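PP1b (Porcine reproductive and respiratory syndrome virus, PDB 6JDS) probably couples ATP hydrolysis to nucleic-acid unwinding as the viral nsp10 helicase, of which this truncated chain holds the zinc-binding domain and part of the helicase region. Local coordinates at residues V79-E84 against Y120-L125; C187-P192 against P200-T205; N221-E226 against T245-F250; L233-L238 against C262-I267. One frame throughout, in Å; residues are numbered along the deposited sequence.

Interaction 1: V79-E84 against Y120-L125; sequences VIMHVE and YASTAL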
# COMPACT_ATOMS: atom_id res chain seq x y z
N VAL A 79 -22.06 -5.58 -1.20
CA VAL A 79 -22.28 -6.79 -0.42
C VAL A 79 -22.91 -6.40 0.91
O VAL A 79 -22.62 -5.34 1.46
CB VAL A 79 -20.95 -7.53 -0.16
CG1 VAL A 79 -21.19 -8.84 0.56
CG2 VAL A 79 -20.21 -7.76 -1.47
N ILE A 80 -23.77 -7.27 1.43
CA ILE A 80 -24.46 -7.00 2.69
C ILE A 80 -23.61 -7.49 3.86
O ILE A 80 -23.24 -8.66 3.91
CB ILE A 80 -25.85 -7.66 2.74
CG1 ILE A 80 -26.68 -7.26 1.52
CG2 ILE A 80 -26.58 -7.29 4.02
CD1 ILE A 80 -26.74 -5.77 1.26
N MET A 81 -23.31 -6.58 4.78
CA MET A 81 -22.55 -6.90 5.98
C MET A 81 -23.50 -7.27 7.10
O MET A 81 -24.11 -6.40 7.73
CB MET A 81 -21.69 -5.70 6.39
CG MET A 81 -20.81 -5.94 7.60
SD MET A 81 -19.89 -4.47 8.10
CE MET A 81 -18.74 -4.31 6.74
N HIS A 82 -23.64 -8.57 7.35
CA HIS A 82 -24.41 -9.06 8.48
C HIS A 82 -23.58 -8.86 9.74
O HIS A 82 -22.41 -9.24 9.78
CB HIS A 82 -24.76 -10.54 8.31
CG HIS A 82 -25.51 -11.12 9.46
ND1 HIS A 82 -26.84 -10.85 9.70
CD2 HIS A 82 -25.12 -11.96 10.46
CE1 HIS A 82 -27.24 -11.49 10.79
NE2 HIS A 82 -26.21 -12.17 11.27
N VAL A 83 -24.18 -8.26 10.77
CA VAL A 83 -23.49 -8.00 12.03
C VAL A 83 -24.29 -8.58 13.19
O VAL A 83 -25.47 -8.29 13.33
CB VAL A 83 -23.27 -6.49 12.27
CG1 VAL A 83 -22.48 -6.26 13.55
CG2 VAL A 83 -22.55 -5.86 11.08
N GLU A 84 -23.63 -9.39 14.01
CA GLU A 84 -24.25 -9.98 15.19
C GLU A 84 -23.21 -10.13 16.29
O GLU A 84 -22.15 -10.73 16.07
CB GLU A 84 -24.85 -11.34 14.86
CG GLU A 84 -25.77 -11.91 15.93
CD GLU A 84 -26.22 -13.33 15.64
OE1 GLU A 84 -26.09 -13.78 14.48
OE2 GLU A 84 -26.71 -14.00 16.57
N TYR A 120 -26.13 -4.42 6.84
CA TYR A 120 -25.74 -3.14 6.26
C TYR A 120 -25.17 -3.32 4.86
O TYR A 120 -24.24 -4.10 4.67
CB TYR A 120 -24.69 -2.45 7.13
CG TYR A 120 -25.08 -2.31 8.59
CD1 TYR A 120 -25.78 -1.20 9.04
CD2 TYR A 120 -24.73 -3.29 9.52
CE1 TYR A 120 -26.14 -1.07 10.37
CE2 TYR A 120 -25.09 -3.17 10.85
CZ TYR A 120 -25.79 -2.05 11.27
OH TYR A 120 -26.14 -1.92 12.59
N ALA A 121 -25.73 -2.61 3.88
CA ALA A 121 -25.16 -2.58 2.54
C ALA A 121 -23.79 -1.93 2.60
O ALA A 121 -23.63 -0.86 3.18
CB ALA A 121 -26.07 -1.82 1.59
N SER A 122 -22.79 -2.58 2.00
CA SER A 122 -21.41 -2.13 2.13
C SER A 122 -20.66 -2.23 0.81
O SER A 122 -20.96 -3.06 -0.03
CB SER A 122 -20.68 -2.95 3.20
OG SER A 122 -20.60 -4.32 2.83
N THR A 123 -19.67 -1.34 0.66
CA THR A 123 -18.76 -1.36 -0.47
C THR A 123 -17.34 -1.41 0.08
O THR A 123 -16.88 -0.46 0.71
CB THR A 123 -18.93 -0.12 -1.36
OG1 THR A 123 -20.32 0.10 -1.63
CG2 THR A 123 -18.18 -0.28 -2.67
N ALA A 124 -16.65 -2.53 -0.14
CA ALA A 124 -15.29 -2.69 0.34
C ALA A 124 -14.37 -1.72 -0.38
O ALA A 124 -14.44 -1.60 -1.61
CB ALA A 124 -14.82 -4.12 0.13
N LEU A 125 -13.52 -1.03 0.37
CA LEU A 125 -12.48 -0.21 -0.23
C LEU A 125 -11.42 -1.13 -0.81
O LEU A 125 -11.16 -2.20 -0.25
CB LEU A 125 -11.86 0.73 0.80
CG LEU A 125 -12.79 1.72 1.51
CD1 LEU A 125 -11.96 2.67 2.36
CD2 LEU A 125 -13.64 2.50 0.52

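Interaction 2: C187-P192 against P200-T205; sequences CRFNVP and PAPSRT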
# COMPACT_ATOMS: atom_id res chain seq x y z
N CYS A 187 18.05 -17.14 6.09
CA CYS A 187 17.12 -16.01 6.12
C CYS A 187 15.70 -16.44 6.50
O CYS A 187 15.31 -17.60 6.32
CB CYS A 187 17.10 -15.30 4.77
SG CYS A 187 16.53 -16.32 3.39
N ARG A 188 14.93 -15.49 7.02
CA ARG A 188 13.54 -15.71 7.42
C ARG A 188 12.58 -15.23 6.33
O ARG A 188 12.85 -14.24 5.65
CB ARG A 188 13.25 -14.97 8.73
CG ARG A 188 13.99 -15.54 9.93
CD ARG A 188 13.73 -14.70 11.18
NE ARG A 188 14.60 -13.52 11.24
CZ ARG A 188 14.54 -12.59 12.18
NH1 ARG A 188 13.65 -12.67 13.17
NH2 ARG A 188 15.38 -11.56 12.14
N PHE A 189 11.47 -15.95 6.17
CA PHE A 189 10.43 -15.57 5.21
C PHE A 189 9.18 -16.43 5.39
O PHE A 189 9.22 -17.48 6.03
CB PHE A 189 10.93 -15.71 3.77
CG PHE A 189 11.50 -17.06 3.44
CD1 PHE A 189 10.68 -18.07 2.95
CD2 PHE A 189 12.85 -17.32 3.61
CE1 PHE A 189 11.20 -19.32 2.64
CE2 PHE A 189 13.38 -18.57 3.31
CZ PHE A 189 12.55 -19.57 2.83
N ASN A 190 8.07 -15.96 4.83
CA ASN A 190 6.85 -16.75 4.70
C ASN A 190 6.65 -17.10 3.23
O ASN A 190 6.72 -16.22 2.37
CB ASN A 190 5.64 -15.98 5.23
CG ASN A 190 5.71 -15.70 6.72
OD1 ASN A 190 5.32 -14.63 7.17
ND2 ASN A 190 6.22 -16.66 7.48
N VAL A 191 6.41 -18.38 2.95
CA VAL A 191 6.23 -18.84 1.58
C VAL A 191 4.89 -18.32 1.06
O VAL A 191 3.86 -18.55 1.70
CB VAL A 191 6.29 -20.38 1.47
CG1 VAL A 191 6.03 -20.83 0.04
CG2 VAL A 191 7.64 -20.90 1.96
N PRO A 192 4.89 -17.61 -0.09
CA PRO A 192 3.64 -17.08 -0.65
C PRO A 192 2.57 -18.15 -0.86
O PRO A 192 2.88 -19.24 -1.34
CB PRO A 192 4.08 -16.50 -2.00
CG PRO A 192 5.51 -16.16 -1.81
CD PRO A 192 6.07 -17.20 -0.88
N PRO A 200 12.51 -23.33 -0.49
CA PRO A 200 13.11 -24.08 0.61
C PRO A 200 12.45 -23.73 1.95
O PRO A 200 11.50 -22.95 1.98
CB PRO A 200 14.57 -23.61 0.59
CG PRO A 200 14.52 -22.24 0.01
CD PRO A 200 13.36 -22.22 -0.94
N ALA A 201 12.95 -24.31 3.04
CA ALA A 201 12.41 -24.05 4.37
C ALA A 201 13.04 -22.78 4.95
O ALA A 201 14.25 -22.59 4.82
CB ALA A 201 12.67 -25.23 5.28
N PRO A 202 12.23 -21.92 5.58
CA PRO A 202 12.78 -20.71 6.20
C PRO A 202 13.57 -21.03 7.47
O PRO A 202 13.17 -21.88 8.25
CB PRO A 202 11.54 -19.88 6.53
CG PRO A 202 10.45 -20.88 6.70
CD PRO A 202 10.76 -22.00 5.74
N SER A 203 14.70 -20.34 7.64
CA SER A 203 15.55 -20.54 8.81
C SER A 203 14.97 -19.87 10.05
O SER A 203 14.02 -19.09 9.96
CB SER A 203 16.95 -19.98 8.54
OG SER A 203 17.48 -20.49 7.33
N ARG A 204 15.54 -20.18 11.20
CA ARG A 204 15.13 -19.60 12.47
C ARG A 204 15.64 -18.17 12.62
O ARG A 204 14.99 -17.34 13.26
CB ARG A 204 15.63 -20.44 13.65
CG ARG A 204 15.05 -21.85 13.69
CD ARG A 204 15.71 -22.70 14.76
NE ARG A 204 15.34 -24.11 14.64
CZ ARG A 204 15.85 -24.97 13.75
NH1 ARG A 204 16.77 -24.58 12.88
NH2 ARG A 204 15.42 -26.23 13.74
N THR A 205 16.80 -17.89 12.03
CA THR A 205 17.46 -16.59 12.14
C THR A 205 17.76 -16.00 10.76
O THR A 205 17.55 -16.65 9.73
CB THR A 205 18.78 -16.71 12.93
OG1 THR A 205 19.70 -17.53 12.20
CG2 THR A 205 18.54 -17.31 14.30

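Interaction 3: N221-E226 against T245-F250; sequences NSFLDE and TCLGDF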
# COMPACT_ATOMS: atom_id res chain seq x y z
N ASN A 221 16.98 -1.83 8.83
CA ASN A 221 17.21 -1.23 7.52
C ASN A 221 16.41 -2.01 6.48
O ASN A 221 16.29 -3.24 6.58
CB ASN A 221 18.69 -1.26 7.16
CG ASN A 221 19.57 -0.62 8.22
OD1 ASN A 221 20.62 -1.15 8.57
ND2 ASN A 221 19.13 0.52 8.74
N SER A 222 15.88 -1.31 5.49
CA SER A 222 15.04 -1.94 4.48
C SER A 222 15.67 -1.83 3.10
O SER A 222 16.25 -0.81 2.74
CB SER A 222 13.65 -1.31 4.48
OG SER A 222 13.07 -1.41 5.77
N PHE A 223 15.56 -2.91 2.33
CA PHE A 223 16.12 -2.98 0.99
C PHE A 223 15.01 -3.30 -0.01
O PHE A 223 14.04 -3.97 0.33
CB PHE A 223 17.20 -4.06 0.92
CG PHE A 223 18.41 -3.77 1.78
CD1 PHE A 223 19.58 -3.31 1.21
CD2 PHE A 223 18.36 -3.99 3.15
CE1 PHE A 223 20.69 -3.04 2.00
CE2 PHE A 223 19.47 -3.73 3.94
CZ PHE A 223 20.64 -3.25 3.37
N LEU A 224 15.16 -2.81 -1.24
CA LEU A 224 14.22 -3.11 -2.31
C LEU A 224 14.96 -3.75 -3.47
O LEU A 224 15.64 -3.08 -4.24
CB LEU A 224 13.49 -1.84 -2.77
CG LEU A 224 12.36 -2.04 -3.79
CD1 LEU A 224 11.25 -2.92 -3.21
CD2 LEU A 224 11.80 -0.71 -4.24
N ASP A 225 14.83 -5.07 -3.58
CA ASP A 225 15.46 -5.84 -4.65
C ASP A 225 14.75 -5.56 -5.97
O ASP A 225 13.52 -5.53 -6.01
CB ASP A 225 15.41 -7.33 -4.32
CG ASP A 225 16.08 -8.20 -5.37
OD1 ASP A 225 17.14 -7.79 -5.90
OD2 ASP A 225 15.55 -9.29 -5.66
N GLU A 226 15.53 -5.36 -7.03
CA GLU A 226 14.99 -5.10 -8.37
C GLU A 226 13.97 -3.96 -8.35
O GLU A 226 12.85 -4.09 -8.85
CB GLU A 226 14.37 -6.37 -8.96
CG GLU A 226 15.33 -7.55 -9.08
CD GLU A 226 16.33 -7.39 -10.21
OE1 GLU A 226 16.29 -8.22 -11.15
OE2 GLU A 226 17.15 -6.45 -10.17
N THR A 245 17.01 1.23 0.64
CA THR A 245 18.24 1.07 -0.12
C THR A 245 17.87 0.20 -1.31
O THR A 245 17.69 -1.01 -1.18
CB THR A 245 19.35 0.41 0.72
OG1 THR A 245 19.62 1.21 1.88
CG2 THR A 245 20.64 0.28 -0.10
N CYS A 246 17.73 0.83 -2.47
CA CYS A 246 17.21 0.16 -3.66
C CYS A 246 18.32 -0.49 -4.47
O CYS A 246 19.43 0.03 -4.54
CB CYS A 246 16.42 1.15 -4.50
SG CYS A 246 15.02 1.86 -3.60
N LEU A 247 18.01 -1.63 -5.09
CA LEU A 247 19.02 -2.47 -5.74
C LEU A 247 18.64 -2.85 -7.17
O LEU A 247 17.49 -2.68 -7.58
CB LEU A 247 19.23 -3.75 -4.93
CG LEU A 247 19.51 -3.58 -3.44
CD1 LEU A 247 19.46 -4.92 -2.74
CD2 LEU A 247 20.85 -2.90 -3.22
N GLY A 248 19.62 -3.37 -7.90
CA GLY A 248 19.42 -3.85 -9.26
C GLY A 248 19.73 -2.79 -10.30
O GLY A 248 20.37 -1.78 -10.01
N ASP A 249 19.27 -3.03 -11.53
CA ASP A 249 19.43 -2.08 -12.62
C ASP A 249 18.56 -0.85 -12.37
O ASP A 249 17.48 -0.96 -11.79
CB ASP A 249 19.02 -2.71 -13.96
CG ASP A 249 19.76 -4.00 -14.26
OD1 ASP A 249 20.95 -4.12 -13.89
OD2 ASP A 249 19.15 -4.89 -14.89
N PHE A 250 19.04 0.31 -12.79
CA PHE A 250 18.28 1.56 -12.67
C PHE A 250 17.06 1.53 -13.60
O PHE A 250 15.98 2.01 -13.24
CB PHE A 250 19.16 2.76 -12.99
CG PHE A 250 18.47 4.08 -12.80
CD1 PHE A 250 18.25 4.59 -11.53
CD2 PHE A 250 18.06 4.83 -13.90
CE1 PHE A 250 17.62 5.81 -11.35
CE2 PHE A 250 17.43 6.05 -13.73
CZ PHE A 250 17.21 6.55 -12.45
O HOH W 1 18.29 0.75 4.19

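Interaction 4: L233-L238 against C262-I267; sequences LDVLRL and CYVFDI. With ZN (zinc ion), chain E.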
# COMPACT_ATOMS: atom_id res chain seq x y z
N LEU A 233 2.82 1.63 -6.90
CA LEU A 233 2.03 1.89 -5.69
C LEU A 233 2.64 1.20 -4.46
O LEU A 233 2.66 1.78 -3.38
CB LEU A 233 0.58 1.45 -5.88
CG LEU A 233 -0.22 2.22 -6.93
CD1 LEU A 233 -1.56 1.55 -7.17
CD2 LEU A 233 -0.41 3.68 -6.53
N ASP A 234 3.12 -0.02 -4.64
CA ASP A 234 3.79 -0.75 -3.56
C ASP A 234 5.06 -0.05 -3.10
O ASP A 234 5.36 -0.03 -1.91
CB ASP A 234 4.13 -2.18 -3.99
CG ASP A 234 2.90 -3.06 -4.16
OD1 ASP A 234 1.87 -2.80 -3.51
OD2 ASP A 234 2.98 -4.04 -4.93
N VAL A 235 5.80 0.54 -4.04
CA VAL A 235 7.01 1.29 -3.70
C VAL A 235 6.66 2.50 -2.83
O VAL A 235 7.29 2.73 -1.80
CB VAL A 235 7.78 1.76 -4.97
CG1 VAL A 235 8.88 2.75 -4.61
CG2 VAL A 235 8.36 0.57 -5.72
N LEU A 236 5.63 3.24 -3.24
CA LEU A 236 5.16 4.40 -2.49
C LEU A 236 4.64 4.00 -1.11
O LEU A 236 4.88 4.70 -0.12
CB LEU A 236 4.04 5.12 -3.26
CG LEU A 236 4.43 5.76 -4.60
CD1 LEU A 236 3.19 6.25 -5.32
CD2 LEU A 236 5.42 6.90 -4.40
N ARG A 237 3.95 2.88 -1.05
CA ARG A 237 3.50 2.29 0.21
C ARG A 237 4.69 2.04 1.14
O ARG A 237 4.62 2.29 2.34
CB ARG A 237 2.75 0.99 -0.09
CG ARG A 237 2.07 0.36 1.11
CD ARG A 237 1.08 -0.71 0.68
NE ARG A 237 0.01 -0.15 -0.14
CZ ARG A 237 -0.19 -0.39 -1.44
NH1 ARG A 237 0.59 -1.21 -2.12
NH2 ARG A 237 -1.21 0.20 -2.06
N LEU A 238 5.78 1.54 0.57
CA LEU A 238 7.00 1.25 1.31
C LEU A 238 7.69 2.53 1.79
O LEU A 238 8.10 2.62 2.95
CB LEU A 238 7.95 0.44 0.41
CG LEU A 238 8.62 -0.80 0.99
CD1 LEU A 238 7.60 -1.78 1.55
CD2 LEU A 238 9.45 -1.46 -0.10
N CYS A 262 9.37 3.58 -11.42
CA CYS A 262 8.67 4.55 -10.58
C CYS A 262 9.39 5.90 -10.56
O CYS A 262 10.62 5.95 -10.54
CB CYS A 262 8.52 4.02 -9.15
SG CYS A 262 7.48 5.04 -8.07
N TYR A 263 8.61 6.98 -10.56
CA TYR A 263 9.13 8.35 -10.64
C TYR A 263 10.09 8.71 -9.50
O TYR A 263 10.95 9.58 -9.67
CB TYR A 263 7.97 9.36 -10.64
CG TYR A 263 7.40 9.62 -9.26
CD1 TYR A 263 7.91 10.65 -8.46
CD2 TYR A 263 6.38 8.83 -8.73
CE1 TYR A 263 7.41 10.88 -7.19
CE2 TYR A 263 5.87 9.06 -7.47
CZ TYR A 263 6.39 10.09 -6.70
OH TYR A 263 5.89 10.32 -5.44
N VAL A 264 9.93 8.07 -8.35
CA VAL A 264 10.77 8.34 -7.17
C VAL A 264 12.27 8.14 -7.42
O VAL A 264 13.10 8.78 -6.77
CB VAL A 264 10.35 7.50 -5.93
CG1 VAL A 264 8.95 7.87 -5.47
CG2 VAL A 264 10.48 6.00 -6.20
N PHE A 265 12.61 7.26 -8.36
CA PHE A 265 14.01 6.95 -8.65
C PHE A 265 14.74 8.06 -9.43
O PHE A 265 15.97 8.02 -9.54
CB PHE A 265 14.11 5.62 -9.40
CG PHE A 265 13.45 4.47 -8.68
CD1 PHE A 265 13.78 4.18 -7.36
CD2 PHE A 265 12.51 3.68 -9.33
CE1 PHE A 265 13.17 3.13 -6.70
CE2 PHE A 265 11.90 2.63 -8.67
CZ PHE A 265 12.23 2.35 -7.35
N ASP A 266 14.00 9.03 -9.96
CA ASP A 266 14.61 10.23 -10.54
C ASP A 266 15.00 11.25 -9.46
O ASP A 266 15.90 12.07 -9.67
CB ASP A 266 13.66 10.89 -11.54
CG ASP A 266 13.34 9.99 -12.73
OD1 ASP A 266 14.08 9.01 -12.99
OD2 ASP A 266 12.33 10.26 -13.41
N ILE A 267 14.30 11.21 -8.33
CA ILE A 267 14.60 12.11 -7.20
C ILE A 267 15.58 11.50 -6.20
O ILE A 267 16.22 12.22 -5.44
CB ILE A 267 13.31 12.48 -6.44
ZN ZN E . 12.90 8.22 -14.38

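Interaction 1: V79-E84 against Y120-L125
The ring of Tyr120 meets the neighbouring strand at its edge, where Met81 O and Val83 CG2 both lie near its plane. Tyr120 CD2 comes to 3.6 Å from Met81 O, and Tyr120 CE2 to 3.7 Å from Val83 CG2, the Val83 and Tyr120 side chains crossing at a slant. With chi1 at -53°, Tyr120 CG sits beside its own backbone N; that N donates to Met81 O, which brings ring and carbonyl together. The phenol oxygen is held farther out, by a hydrogen bond to Pro116 O. On the backbone, Met81 N donates to Tyr120 O at 2.7 Å and nearly straight (171°), while Met81 CB rests against the same carbonyl oxygen.

The two strands run antiparallel, with Val79-Ser122 and Met81-Tyr120 as hydrogen-bonded pairs and Ile80-Ala121 as the non-hydrogen-bonded pair between them. Strand 79-83 is the outermost strand of a five-stranded antiparallel sheet, consistent with the 1B domain of arterivirus helicases.

Val79 O is gripped twice by one residue: Ser122 N donates at 2.8 Å and Ser122 OG at 2.6 Å, from opposite faces of the carbonyl plane. A chi1 of 64°, between backbone N and carbonyl carbon, folds the hydroxyl back for this. Ser122 and Met81 share a sheet face packed against Leu90 and Tyr95, Met81 also touching Val104. On the other face Ile80 bends so that CD1 lies 3.8 Å from Ala121 CA, an exposed apolar patch at the sheet margin.

Interaction 2: C187-P192 against P200-T205
Phe189 is turned onto Pro202 by a chi1 of 54°, which wedges its CG between backbone N and carbonyl carbon and presents one ring face to the proline. Pro202 CB stands over the ring centre, 3.8 Å from the Phe189 centroid and 7° off the normal, a well-aligned CH-pi contact. Pro202 CB also lies 3.4 Å from Phe189 O, so one carbon touches both the ring face and the backbone oxygen of Phe189. At the ring edge, in its plane, Phe189 CZ comes to 3.6 Å from Pro200 O.

Farther along, Ser203 N donates to Cys187 O at 3.1 Å. Arg188 CG passes Ser203 O and CD lies 3.6 Å from Arg204 O; beyond CD the chain bends at chi3 (-82°), and NE donates a hydrogen bond to Gly206 O. Both segments belong to the loop between helix 174-184 and strand 208-211; Ile181 of that helix supports Phe189 and Cys187 from the protein side. Bonds from Arg188 to Gly206, Pro207 and Val209 also tie the loop, but between the two segments a single hydrogen bond is supplemented by the proline and the arginine methylenes, so the direct contact is largely non-polar packing.

Interaction 3: N221-E226 against T245-F250
Phe223 and Thr245 run alongside each other, projecting from the same face of adjacent parallel strands. Each uses a first torsion near -60° (-65° for Phe223), so the ring and Thr245 OG1 both stand beside their own backbone N; Phe223 CD1 then comes to 3.8 Å from Thr245 CB. Thr245 CG2 adds to this contact near Phe223 CE1, while OG1 is joined through a water to Ser222 O. Leu247 CD1 approaches the same ring at 4.3 Å from Phe223 CD1, and both residues press on Leu159 of helix 156-162.

Leu224 and Cys246 occupy the other sheet face. Leu224 has CG anti to its N (chi1 -173°), and its CB is 4.1 Å from Cys246 SG. The backbones are joined by Thr245 N to Ser222 O (3.0 Å), Leu224 N to Thr245 O (3.1 Å) and Leu247 N to Leu224 O (2.9 Å).

Beyond the strand ends Glu226 adopts a left-handed backbone and bends its side chain at chi2 (-74°), which carries OE2 back across to 3.6 Å from Gly248 CA. Asp225 points away from 245-250, and its OD2 makes a weak hydrogen bond to Thr171 OG1. Both acids bind a zinc ion in another crystal structure of this protein, though none is bound to them here.

Strand 222-224, helix 232-239 and strand 245-246 form a beta-alpha-beta crossover within the parallel sheet of a RecA-like helicase domain. The acidic pair Asp225-Glu226 at the strand's carboxyl end, near the probable Walker A loop, fits the Walker B position (motif II) of superfamily 1 helicases.

Interaction 4: L233-L238 against C262-I267
Val235 and Leu236 form one wall of a buried apolar layer whose other wall, the 262-267 segment, also carries a zinc ligand. Val235 CG1, anti to its backbone N (chi1 170°), reaches out to three side chains: Val264 CG2 at 4.0 Å, with the two valine side chains passing antiparallel, and, a little farther off, Cys262 SG and Phe265 CZ. Leu236 uses its CD2 branch, which lies 3.8 Å from Val264 CG1 and 3.6 Å from Tyr263 OH; the leucine side chain lies roughly perpendicular to that of the tyrosine.

Helix 232-239 is the crossover helix of a beta-alpha-beta unit. Val235 also touches Leu224 of strand 222-224, so one residue bridges sheet and segment 262-267, while Val137 of helix 134-142 lies against both Leu236 and Tyr263, and Val141 of the same helix against Val264.

Within 262-267 the aromatic rings flank Val264, whose CG2 stands over the centre of the Phe265 ring, 3.9 Å above its plane, and whose CG1 rests on a face of Tyr263 nearer the rim. Phe265 is further held by an edge-to-face contact with Phe146. The next residue, Asp266, turns to the outside and chelates the zinc ion with both carboxylate oxygens, OD1 at 2.0 Å and OD2 at 2.3 Å from the metal; His261 NE2 is the second ligand from this chain.

Interaction 1 comes first along the chain and stands apart, in the five-stranded antiparallel sheet, its centre about 33 to 40 Å from the others. Interaction 2 follows, in the loop between helix 174-184 and strand 208-211, an edge strand of the parallel sheet, about 20 Å centre to centre from interaction 3. Interactions 3 and 4 interlock: their segments alternate in sequence, their centres are about 11 Å apart, and three of their four segments lie in one beta-alpha-beta unit, against which 262-267 packs. Phe265 meets Cys246 and Phe250, and Leu224 meets Leu238. The probable Walker B strand and the zinc-bearing 262-267 segment are thus tied into one helicase-domain core, separate from the antiparallel sheet.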